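Local coordinates for Nrps/pks (Streptomyces albus, PDB 4OPF), which probably catalyses the condensation step of chain elongation as a ketosynthase domain of the AT-less polyketide synthase that makes oxazolomycin, at residues A[212-217]-A[360-365]; A[318-324]-A[374-378]. All blocks are in the same frame, centred on the assembly; numbering follows the deposited sequence.

How the contacts relate
Contacts 1 and 2 occupy the same side of the ketosynthase chain, centred about 23 and 22 Å from the centre of the chain. Their own centres are about 17 Å apart. Along the sequence the segments alternate: 212-217 precedes 318-324, whereas their partners 360-365 and 374-378 follow in the same order. Contact 1 joins two loops, and contact 2 adds the edge strand 375-376 to the main sheet. They meet where F214 CB packs on F377 CZ at 3.8 Å. Helix 300-314 is common ground, with L307 touching both F214 and L324, and F358 is shared as well, reached by V213 and stacked on by F377.

Contact 1 (A[212-217]-A[360-365]); sequences HVFDRR and SGRQPL
The Q363 side-chain amide lies between two guanidinium groups, R217 on one face and R216 on the other, where two loops of the thiolase-type ketosynthase fold meet, one of them making an Asx turn at D215. Against R217 the amide is almost parallel, the planes 14° apart and Q363 NE2 3.6 Å above the R217 guanidinium plane; H212 ND1 and R362 NH1 lie over the opposite face of that group. R362 in turn has S360 CA on one face of its guanidinium, and H212 CB and D215 OD2 at the edges. In the Asx turn beside these groups, D215 OD1 receives R217 N (2.9 Å, nearly straight) on its anti lone pair, the one turned away from OD2. D215 CB leads away from 360-365, but CG is anti to the backbone N (chi1 -175°) and the carboxylate swings back, where OD2 takes a weak bond from R362 N at 3.0 Å. R217 NH2 forms a long salt bridge with the same oxygen, which probably offsets some of the crowding of arginine charges. F214 N is tied to D303 of helix 300-314. R216 N donates to Q363 O at 3.0 Å, the nitrogen lying in the carbonyl plane.

Contact 2 (A[318-324]-A[374-378]); sequences SDTPCSL and PLRFE
L324 and F377 meet at the end of a short parallel strand pairing, in which C322 bridges to L375 and S323 to R376. From its CB onward L324 works along the other strand. CB rests against F377 CE1 at 3.7 Å. CG, anti to the carbonyl carbon (chi1 -54°), passes R376 O, and CD1 reaches L375 CD1 at 4.1 Å. Its backbone is held too: L324 N donates to R376 O at 2.8 Å, nearly along the C=O axis, while L324 O lies in the plane of the F377 ring at its edge, 3.4 Å from F377 CD1. Two further bonds, C322 N to P374 O and R376 N to C322 O, give the alternating pattern of parallel strands. The next link, from E378 N to L324 O, is made through a water that donates to L324 O at 2.6 Å and also binds S323 OG. With an alanine in place of F377, the side of L324 would probably lose its aromatic cover and F358 its stacking partner, leaving a gap beside the sheet end. Upstream, S318 OG accepts from T320 N in an ST turn and also bonds D287; P374 CB comes to 3.4 Å from T320 O. On the face of S323, the R376 chain bends at chi3 and NH1 forms a salt bridge with E378 OE1, though E378 was modelled in two conformers and the pairing is less certain for that. Strand 375-376 is an outermost strand of the main sheet within this chain, beside strand 322-325, which in turn lies against strand 291-293. L324 and L375 touch L307 and I310 of helix 300-314, and S323 meets I355 of strand 354-355.

Contact 1 (A[212-217]-A[360-365])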
ATOM      1  N   HIS A 212      27.977   3.483 -15.843  1.00 67.18           N
ATOM      2  CA  HIS A 212      28.268   4.913 -15.696  1.00 77.43           C
ATOM      3  C   HIS A 212      27.022   5.811 -15.557  1.00 74.87           C
ATOM      4  O   HIS A 212      26.084   5.692 -16.338  1.00 70.14           O
ATOM      5  CB  HIS A 212      29.047   5.472 -16.900  1.00 84.13           C
ATOM      6  CG  HIS A 212      30.008   4.516 -17.527  1.00 89.37           C
ATOM      7  ND1 HIS A 212      31.369   4.594 -17.324  1.00 90.71           N
ATOM      8  CD2 HIS A 212      29.814   3.504 -18.410  1.00 94.46           C
ATOM      9  CE1 HIS A 212      31.972   3.659 -18.035  1.00102.58           C
ATOM     10  NE2 HIS A 212      31.051   2.982 -18.701  1.00103.71           N
ATOM     11  N   VAL A 213      27.069   6.762 -14.621  1.00 69.20           N
ATOM     12  CA  VAL A 213      25.981   7.709 -14.408  1.00 65.79           C
ATOM     13  C   VAL A 213      26.492   9.153 -14.357  1.00 68.87           C
ATOM     14  O   VAL A 213      27.695   9.380 -14.187  1.00 69.07           O
ATOM     15  CB  VAL A 213      25.087   7.295 -13.195  1.00 57.01           C
ATOM     16  CG1 VAL A 213      25.846   7.290 -11.872  1.00 56.64           C
ATOM     17  CG2 VAL A 213      23.857   8.170 -13.116  1.00 56.16           C
ATOM     18  N   PHE A 214      25.570  10.108 -14.596  1.00 67.63           N
ATOM     19  CA  PHE A 214      25.851  11.586 -14.661  1.00 68.14           C
ATOM     20  C   PHE A 214      27.064  11.926 -15.551  1.00 67.03           C
ATOM     21  O   PHE A 214      27.853  12.816 -15.236  1.00 68.03           O
ATOM     22  CB  PHE A 214      25.965  12.222 -13.251  1.00 60.14           C
ATOM     23  CG  PHE A 214      24.728  12.060 -12.440  1.00 50.55           C
ATOM     24  CD1 PHE A 214      23.512  12.548 -12.905  1.00 51.36           C
ATOM     25  CD2 PHE A 214      24.748  11.375 -11.235  1.00 51.55           C
ATOM     26  CE1 PHE A 214      22.333  12.363 -12.182  1.00 48.70           C
ATOM     27  CE2 PHE A 214      23.573  11.191 -10.509  1.00 46.76           C
ATOM     28  CZ  PHE A 214      22.371  11.705 -10.981  1.00 46.13           C
ATOM     29  N   ASP A 215      27.090  11.249 -16.699  1.00 67.65           N
ATOM     30  CA  ASP A 215      28.297  10.921 -17.442  1.00 73.10           C
ATOM     31  C   ASP A 215      27.905  10.467 -18.862  1.00 80.84           C
ATOM     32  O   ASP A 215      26.918   9.736 -19.030  1.00 76.11           O
ATOM     33  CB  ASP A 215      28.967   9.736 -16.735  1.00 72.13           C
ATOM     34  CG  ASP A 215      30.305   9.357 -17.346  1.00 73.97           C
ATOM     35  OD1 ASP A 215      30.379   8.864 -18.496  1.00 70.92           O
ATOM     36  OD2 ASP A 215      31.308   9.525 -16.642  1.00 73.71           O
ATOM     37  N   ARG A 216      28.695  10.833 -19.874  1.00 86.05           N
ATOM     38  CA  ARG A 216      28.406  10.452 -21.288  1.00 88.13           C
ATOM     39  C   ARG A 216      28.417   8.946 -21.681  1.00 85.97           C
ATOM     40  O   ARG A 216      27.831   8.580 -22.703  1.00 81.01           O
ATOM     41  CB  ARG A 216      29.359  11.176 -22.237  1.00 90.87           C
ATOM     42  CG  ARG A 216      29.023  12.626 -22.443  1.00 90.96           C
ATOM     43  CD  ARG A 216      29.791  13.135 -23.646  1.00 99.73           C
ATOM     44  NE  ARG A 216      31.224  13.404 -23.386  1.00103.57           N
ATOM     45  CZ  ARG A 216      32.272  13.049 -24.163  1.00112.72           C
ATOM     46  NH1 ARG A 216      32.114  12.389 -25.316  1.00111.87           N
ATOM     47  NH2 ARG A 216      33.518  13.380 -23.789  1.00112.27           N
ATOM     48  N   ARG A 217      29.088   8.085 -20.919  1.00 87.99           N
ATOM     49  CA  ARG A 217      29.094   6.648 -21.243  1.00 90.51           C
ATOM     50  C   ARG A 217      27.875   5.898 -20.682  1.00 87.45           C
ATOM     51  O   ARG A 217      27.721   4.694 -20.930  1.00 84.85           O
ATOM     52  CB  ARG A 217      30.392   6.004 -20.764  1.00 96.23           C
ATOM     53  CG  ARG A 217      31.610   6.477 -21.555  1.00104.46           C
ATOM     54  CD  ARG A 217      32.899   6.236 -20.777  1.00111.24           C
ATOM     55  NE  ARG A 217      33.033   7.126 -19.614  1.00110.36           N
ATOM     56  CZ  ARG A 217      34.029   7.078 -18.731  1.00107.61           C
ATOM     57  NH1 ARG A 217      35.000   6.173 -18.850  1.00107.61           N
ATOM     58  NH2 ARG A 217      34.053   7.936 -17.721  1.00101.29           N
ATOM     59  N   SER A 360      31.264   7.324 -10.197  1.00 55.95           N
ATOM     60  CA  SER A 360      31.153   7.729 -11.621  0.60 60.07           C
ATOM     61  C   SER A 360      31.314   9.252 -11.863  1.00 65.46           C
ATOM     62  O   SER A 360      32.219   9.871 -11.280  1.00 71.04           O
ATOM     63  CB  SER A 360      29.840   7.196 -12.212  0.60 56.43           C
ATOM     64  OG  SER A 360      29.828   7.339 -13.616  0.60 53.65           O
ATOM     65  N   GLY A 361      30.470   9.855 -12.738  1.00 67.93           N
ATOM     66  CA  GLY A 361      30.453  11.320 -13.014  1.00 73.98           C
ATOM     67  C   GLY A 361      31.674  11.935 -13.720  1.00 85.59           C
ATOM     68  O   GLY A 361      31.850  13.169 -13.757  1.00 77.26           O
ATOM     69  N   ARG A 362      32.476  11.068 -14.341  1.00 96.40           N
ATOM     70  CA  ARG A 362      33.854  11.385 -14.735  1.00103.71           C
ATOM     71  C   ARG A 362      33.908  11.828 -16.213  1.00114.06           C
ATOM     72  O   ARG A 362      34.941  11.679 -16.883  1.00134.19           O
ATOM     73  CB  ARG A 362      34.815  10.177 -14.487  1.00103.73           C
ATOM     74  CG  ARG A 362      34.310   8.996 -13.634  1.00100.65           C
ATOM     75  CD  ARG A 362      33.660   7.909 -14.493  1.00 97.43           C
ATOM     76  NE  ARG A 362      33.577   6.622 -13.817  1.00 97.76           N
ATOM     77  CZ  ARG A 362      32.663   5.683 -14.060  1.00 93.93           C
ATOM     78  NH1 ARG A 362      31.692   5.883 -14.950  1.00 86.68           N
ATOM     79  NH2 ARG A 362      32.701   4.544 -13.363  1.00 92.58           N
ATOM     80  N   GLN A 363      32.802  12.382 -16.709  1.00116.67           N
ATOM     81  CA  GLN A 363      32.658  12.752 -18.119  1.00123.22           C
ATOM     82  C   GLN A 363      31.375  13.585 -18.212  1.00125.75           C
ATOM     83  O   GLN A 363      30.346  13.109 -18.711  1.00120.30           O
ATOM     84  CB  GLN A 363      32.603  11.490 -19.008  1.00125.74           C
ATOM     85  CG  GLN A 363      32.918  11.706 -20.486  1.00128.82           C
ATOM     86  CD  GLN A 363      33.608  10.509 -21.133  1.00129.63           C
ATOM     87  OE1 GLN A 363      33.030   9.827 -21.988  1.00119.00           O
ATOM     88  NE2 GLN A 363      34.853  10.249 -20.723  1.00130.47           N
ATOM     89  N   PRO A 364      31.434  14.844 -17.727  1.00127.32           N
ATOM     90  CA  PRO A 364      30.189  15.537 -17.411  1.00129.67           C
ATOM     91  C   PRO A 364      29.254  15.640 -18.620  1.00123.82           C
ATOM     92  O   PRO A 364      29.676  15.497 -19.777  1.00107.71           O
ATOM     93  CB  PRO A 364      30.656  16.916 -16.910  1.00128.53           C
ATOM     94  CG  PRO A 364      31.984  17.124 -17.548  1.00128.34           C
ATOM     95  CD  PRO A 364      32.593  15.757 -17.724  1.00127.84           C
ATOM     96  N   LEU A 365      27.984  15.883 -18.330  1.00116.50           N
ATOM     97  CA  LEU A 365      26.952  15.887 -19.346  1.00105.16           C
ATOM     98  C   LEU A 365      27.148  17.139 -20.169  1.00100.95           C
ATOM     99  O   LEU A 365      27.916  18.013 -19.781  1.00106.42           O
ATOM    100  CB  LEU A 365      25.564  15.835 -18.696  1.00105.78           C
ATOM    101  CG  LEU A 365      25.220  14.576 -17.875  1.00 97.18           C
ATOM    102  CD1 LEU A 365      25.784  13.303 -18.500  1.00 92.44           C
ATOM    103  CD2 LEU A 365      25.716  14.730 -16.450  1.00 98.64           C
TER

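Contact 2 (A[318-324]-A[374-378])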
ATOM      1  N   SER A 318      20.598  29.713  -4.169  1.00 34.53           N
ATOM      2  CA  SER A 318      21.522  29.399  -3.089  1.00 35.58           C
ATOM      3  C   SER A 318      22.851  28.928  -3.623  1.00 37.31           C
ATOM      4  O   SER A 318      22.897  28.271  -4.643  1.00 38.08           O
ATOM      5  CB  SER A 318      20.939  28.301  -2.198  1.00 34.38           C
ATOM      6  OG  SER A 318      21.873  27.866  -1.248  1.00 32.94           O
ATOM      7  N   ASP A 319      23.914  29.235  -2.882  1.00 39.01           N
ATOM      8  CA  ASP A 319      25.271  28.778  -3.157  1.00 40.98           C
ATOM      9  C   ASP A 319      25.719  27.731  -2.151  1.00 37.83           C
ATOM     10  O   ASP A 319      26.865  27.349  -2.188  1.00 36.34           O
ATOM     11  CB  ASP A 319      26.260  29.984  -3.121  1.00 49.54           C
ATOM     12  CG  ASP A 319      25.890  31.098  -4.159  1.00 61.32           C
ATOM     13  OD1 ASP A 319      25.653  30.772  -5.358  1.00 70.34           O
ATOM     14  OD2 ASP A 319      25.812  32.304  -3.788  1.00 74.11           O
ATOM     15  N   THR A 320      24.847  27.259  -1.247  1.00 34.51           N
ATOM     16  CA  THR A 320      25.281  26.296  -0.255  1.00 34.74           C
ATOM     17  C   THR A 320      25.661  24.964  -0.960  1.00 33.01           C
ATOM     18  O   THR A 320      24.863  24.462  -1.746  1.00 32.55           O
ATOM     19  CB  THR A 320      24.131  26.032   0.740  1.00 35.56           C
ATOM     20  OG1 THR A 320      23.787  27.232   1.430  1.00 35.63           O
ATOM     21  CG2 THR A 320      24.473  24.975   1.759  1.00 34.74           C
ATOM     22  N   PRO A 321      26.838  24.377  -0.670  1.00 33.47           N
ATOM     23  CA  PRO A 321      27.164  23.105  -1.309  1.00 34.20           C
ATOM     24  C   PRO A 321      26.072  22.044  -1.118  1.00 32.30           C
ATOM     25  O   PRO A 321      25.363  22.013  -0.090  1.00 31.51           O
ATOM     26  CB  PRO A 321      28.456  22.673  -0.581  1.00 35.55           C
ATOM     27  CG  PRO A 321      29.134  24.006  -0.340  1.00 36.69           C
ATOM     28  CD  PRO A 321      27.980  24.867   0.136  1.00 37.12           C
ATOM     29  N   CYS A 322      25.885  21.222  -2.136  1.00 34.03           N
ATOM     30  CA  CYS A 322      25.017  20.046  -2.031  1.00 33.58           C
ATOM     31  C   CYS A 322      25.735  18.869  -2.654  1.00 31.94           C
ATOM     32  O   CYS A 322      26.030  18.894  -3.832  1.00 32.47           O
ATOM     33  CB  CYS A 322      23.673  20.256  -2.722  1.00 34.67           C
ATOM     34  SG  CYS A 322      22.438  18.948  -2.349  1.00 35.53           S
ATOM     35  N   SER A 323      26.003  17.853  -1.836  1.00 29.76           N
ATOM     36  CA  SER A 323      26.754  16.710  -2.230  1.00 30.48           C
ATOM     37  C   SER A 323      25.856  15.570  -2.758  1.00 29.38           C
ATOM     38  O   SER A 323      24.882  15.223  -2.129  1.00 29.25           O
ATOM     39  CB  SER A 323      27.587  16.298  -1.030  1.00 32.62           C
ATOM     40  OG  SER A 323      28.464  15.292  -1.425  1.00 38.19           O
ATOM     41  N   LEU A 324      26.136  15.071  -3.953  1.00 28.75           N
ATOM     42  CA  LEU A 324      25.316  14.067  -4.628  1.00 29.28           C
ATOM     43  C   LEU A 324      26.073  12.770  -4.742  1.00 28.63           C
ATOM     44  O   LEU A 324      27.286  12.757  -4.988  1.00 30.71           O
ATOM     45  CB  LEU A 324      24.949  14.494  -6.051  1.00 28.69           C
ATOM     46  CG  LEU A 324      24.288  15.863  -6.207  1.00 30.87           C
ATOM     47  CD1 LEU A 324      23.755  16.047  -7.607  1.00 31.95           C
ATOM     48  CD2 LEU A 324      23.151  16.060  -5.244  1.00 31.29           C
ATOM     49  N   PRO A 374      25.980  24.910  -7.134  1.00 40.08           N
ATOM     50  CA  PRO A 374      26.696  24.366  -6.002  1.00 38.72           C
ATOM     51  C   PRO A 374      26.560  22.830  -5.816  1.00 36.11           C
ATOM     52  O   PRO A 374      26.996  22.325  -4.795  1.00 34.61           O
ATOM     53  CB  PRO A 374      26.022  25.074  -4.842  1.00 40.47           C
ATOM     54  CG  PRO A 374      24.586  25.158  -5.268  1.00 39.02           C
ATOM     55  CD  PRO A 374      24.629  25.363  -6.760  1.00 39.83           C
ATOM     56  N   LEU A 375      26.005  22.103  -6.784  1.00 33.40           N
ATOM     57  CA  LEU A 375      25.950  20.649  -6.681  1.00 32.98           C
ATOM     58  C   LEU A 375      27.404  20.133  -6.819  1.00 35.87           C
ATOM     59  O   LEU A 375      28.154  20.646  -7.615  1.00 35.93           O
ATOM     60  CB  LEU A 375      25.099  20.044  -7.784  1.00 32.26           C
ATOM     61  CG  LEU A 375      23.715  20.629  -7.930  1.00 33.32           C
ATOM     62  CD1 LEU A 375      22.848  19.863  -8.929  1.00 34.44           C
ATOM     63  CD2 LEU A 375      23.034  20.728  -6.583  1.00 33.24           C
ATOM     64  N   ARG A 376      27.782  19.118  -6.060  1.00 35.55           N
ATOM     65  CA  ARG A 376      29.077  18.512  -6.252  1.00 38.29           C
ATOM     66  C   ARG A 376      29.063  16.990  -5.965  1.00 36.94           C
ATOM     67  O   ARG A 376      28.121  16.460  -5.355  1.00 34.64           O
ATOM     68  CB  ARG A 376      30.083  19.195  -5.347  1.00 41.42           C
ATOM     69  CG  ARG A 376      29.798  19.015  -3.867  1.00 43.43           C
ATOM     70  CD  ARG A 376      30.829  19.723  -2.988  1.00 49.37           C
ATOM     71  NE  ARG A 376      32.200  19.465  -3.477  1.00 57.00           N
ATOM     72  CZ  ARG A 376      32.984  18.471  -3.072  1.00 60.53           C
ATOM     73  NH1 ARG A 376      32.586  17.627  -2.134  1.00 64.72           N
ATOM     74  NH2 ARG A 376      34.170  18.307  -3.621  1.00 62.72           N
ATOM     75  N   PHE A 377      30.116  16.316  -6.406  1.00 37.41           N
ATOM     76  CA  PHE A 377      30.320  14.897  -6.184  1.00 41.00           C
ATOM     77  C   PHE A 377      31.591  14.672  -5.350  1.00 41.53           C
ATOM     78  O   PHE A 377      32.651  15.016  -5.822  1.00 40.52           O
ATOM     79  CB  PHE A 377      30.572  14.223  -7.511  1.00 45.97           C
ATOM     80  CG  PHE A 377      29.413  14.242  -8.455  1.00 53.19           C
ATOM     81  CD1 PHE A 377      28.152  13.842  -8.049  1.00 51.76           C
ATOM     82  CD2 PHE A 377      29.614  14.599  -9.796  1.00 61.66           C
ATOM     83  CE1 PHE A 377      27.096  13.838  -8.942  1.00 54.75           C
ATOM     84  CE2 PHE A 377      28.562  14.598 -10.697  1.00 64.47           C
ATOM     85  CZ  PHE A 377      27.301  14.221 -10.259  1.00 61.38           C
ATOM     86  N   GLU A 378      31.490  14.124  -4.136  1.00 36.93           N
ATOM     87  CA  GLU A 378      32.650  13.841  -3.326  0.60 38.89           C
ATOM     88  C   GLU A 378      33.422  12.654  -3.904  1.00 40.46           C
ATOM     89  O   GLU A 378      32.838  11.654  -4.291  1.00 39.62           O
ATOM     90  CB  GLU A 378      32.217  13.539  -1.894  0.60 38.00           C
ATOM     91  CG  GLU A 378      33.342  13.460  -0.879  0.60 39.50           C
ATOM     92  CD  GLU A 378      34.450  14.519  -1.067  0.60 43.29           C
ATOM     93  OE1 GLU A 378      34.204  15.720  -0.811  0.60 48.89           O
ATOM     94  OE2 GLU A 378      35.574  14.146  -1.439  0.60 40.66           O
TER
HETATM   95  O   HOH W   1      30.840  16.529  -0.603  0.50 29.93           O
HETATM   96  O   HOH W   2      29.138  12.975  -3.245  1.00 31.51           O